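Local coordinates for protein erythropoietin (Homo sapiens, PDB 1EER) that acts as a cytokine hormone that binds and dimerises its receptor, activating JAK2 and so regulating the proliferation and differentiation of red blood cells, at residues A[56-59]-A[60-63]. The protein carries 5 engineered substitutions. Residues are numbered along the deposited sequence; the frame is centred on the assembly and turned at random.
Sequences VGQQ and AVEV
Gln58 lies across Val61, three residues further along the same helix, and its amide reaches Glu62 as well, an example of how a long side chain can lie over the next turn of its own helix. Its CG stands anti to the backbone N (chi1 178°), and a bend at chi2 (57°) then turns the amide forward, toward the C-terminal end of the helix. OE1 comes to 3.6 Å from CG2 of Val61, while CD and NE2 also lie close to CB of that valine. The same NE2 also passes 3.9 Å from CG of Glu62, the two side chains crossing at about a right angle. This is van der Waals contact; the carboxylate of Glu62 finds its stronger partner through OE1, in a salt bridge with Lys152 of helix 138-161.

Beneath these side chains runs the backbone pattern. Val61 N donates to Gly57 O (3.2 Å), Glu62 N to Gln58 O (3.0 Å) and Val63 N to Gln59 O (3.0 Å), the last two almost straight at N-H. Val63 also rests its CG2 3.4 Å from Gln59 O, beside the bond its own backbone makes. Gln59 turns elsewhere: with CG anti to the carbonyl carbon (chi1 -57°) and the chain extended beyond it, the side chain meets Trp51, Tyr156 and Glu159. Ala60 and Val63 touch Tyr156 too, whereas the side chain of Val61 touches Asn121 and Ser122. The i to i+4 backbone bonds and the side-chain packing at i+3 and i+4 are those of an alpha-helix, here near the N-terminal end of helix 56-82, packed against helix 138-161 in the four-helix bundle of this cytokine.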
ATOM      1  N   VAL A  56      15.365 -16.854 -12.600  1.00 25.97           N
ATOM      2  CA  VAL A  56      14.433 -15.739 -12.442  1.00 24.31           C
ATOM      3  C   VAL A  56      13.115 -15.976 -13.163  1.00 22.39           C
ATOM      4  O   VAL A  56      12.052 -15.605 -12.671  1.00 27.16           O
ATOM      5  CB  VAL A  56      15.054 -14.422 -12.945  1.00 24.46           C
ATOM      6  CG1 VAL A  56      14.144 -13.257 -12.598  1.00 31.19           C
ATOM      7  CG2 VAL A  56      16.430 -14.223 -12.319  1.00 23.32           C
ATOM      8  N   GLY A  57      13.193 -16.604 -14.328  1.00 23.20           N
ATOM      9  CA  GLY A  57      11.990 -16.890 -15.090  1.00 25.18           C
ATOM     10  C   GLY A  57      10.973 -17.678 -14.292  1.00 27.42           C
ATOM     11  O   GLY A  57       9.770 -17.546 -14.517  1.00 30.98           O
ATOM     12  N   GLN A  58      11.455 -18.501 -13.363  1.00 25.57           N
ATOM     13  CA  GLN A  58      10.587 -19.305 -12.509  1.00 23.86           C
ATOM     14  C   GLN A  58       9.792 -18.414 -11.549  1.00 21.06           C
ATOM     15  O   GLN A  58       8.724 -18.802 -11.062  1.00 22.77           O
ATOM     16  CB  GLN A  58      11.417 -20.330 -11.719  1.00 23.81           C
ATOM     17  CG  GLN A  58      10.603 -21.208 -10.756  1.00 21.74           C
ATOM     18  CD  GLN A  58       9.486 -21.984 -11.445  1.00 24.94           C
ATOM     19  OE1 GLN A  58       9.565 -22.292 -12.642  1.00 21.47           O
ATOM     20  NE2 GLN A  58       8.433 -22.300 -10.690  1.00 23.37           N
ATOM     21  N   GLN A  59      10.310 -17.224 -11.260  1.00 19.58           N
ATOM     22  CA  GLN A  59       9.574 -16.317 -10.389  1.00 20.46           C
ATOM     23  C   GLN A  59       8.280 -15.981 -11.153  1.00 18.84           C
ATOM     24  O   GLN A  59       7.187 -15.980 -10.587  1.00 19.67           O
ATOM     25  CB  GLN A  59      10.390 -15.048 -10.129  1.00 20.58           C
ATOM     26  CG  GLN A  59      11.768 -15.284  -9.520  1.00 21.39           C
ATOM     27  CD  GLN A  59      12.500 -13.982  -9.213  1.00 26.27           C
ATOM     28  OE1 GLN A  59      11.987 -12.894  -9.471  1.00 24.43           O
ATOM     29  NE2 GLN A  59      13.705 -14.091  -8.663  1.00 20.88           N
ATOM     30  N   ALA A  60       8.425 -15.713 -12.450  1.00 19.62           N
ATOM     31  CA  ALA A  60       7.299 -15.401 -13.321  1.00 21.87           C
ATOM     32  C   ALA A  60       6.265 -16.528 -13.271  1.00 22.20           C
ATOM     33  O   ALA A  60       5.076 -16.284 -13.057  1.00 24.74           O
ATOM     34  CB  ALA A  60       7.792 -15.204 -14.748  1.00 15.14           C
ATOM     35  N   VAL A  61       6.724 -17.760 -13.467  1.00 21.32           N
ATOM     36  CA  VAL A  61       5.844 -18.928 -13.434  1.00 21.25           C
ATOM     37  C   VAL A  61       5.022 -18.958 -12.150  1.00 22.81           C
ATOM     38  O   VAL A  61       3.788 -19.015 -12.178  1.00 21.96           O
ATOM     39  CB  VAL A  61       6.654 -20.249 -13.523  1.00 23.32           C
ATOM     40  CG1 VAL A  61       5.713 -21.454 -13.429  1.00 22.01           C
ATOM     41  CG2 VAL A  61       7.447 -20.286 -14.819  1.00 16.65           C
ATOM     42  N   GLU A  62       5.715 -18.916 -11.018  1.00 21.11           N
ATOM     43  CA  GLU A  62       5.047 -18.937  -9.725  1.00 20.21           C
ATOM     44  C   GLU A  62       3.983 -17.855  -9.552  1.00 17.24           C
ATOM     45  O   GLU A  62       2.844 -18.153  -9.201  1.00 18.57           O
ATOM     46  CB  GLU A  62       6.078 -18.797  -8.600  1.00 25.02           C
ATOM     47  CG  GLU A  62       6.611 -20.114  -8.085  1.00 24.17           C
ATOM     48  CD  GLU A  62       7.552 -19.933  -6.912  1.00 21.81           C
ATOM     49  OE1 GLU A  62       7.184 -19.206  -5.967  1.00 21.29           O
ATOM     50  OE2 GLU A  62       8.656 -20.513  -6.942  1.00 25.51           O
ATOM     51  N   VAL A  63       4.359 -16.603  -9.788  1.00 15.96           N
ATOM     52  CA  VAL A  63       3.432 -15.480  -9.613  1.00 18.77           C
ATOM     53  C   VAL A  63       2.225 -15.476 -10.562  1.00 14.79           C
ATOM     54  O   VAL A  63       1.081 -15.323 -10.128  1.00 12.27           O
ATOM     55  CB  VAL A  63       4.192 -14.124  -9.730  1.00 16.64           C
ATOM     56  CG1 VAL A  63       3.211 -12.945  -9.689  1.00 13.43           C
ATOM     57  CG2 VAL A  63       5.195 -14.010  -8.591  1.00 15.71           C
TER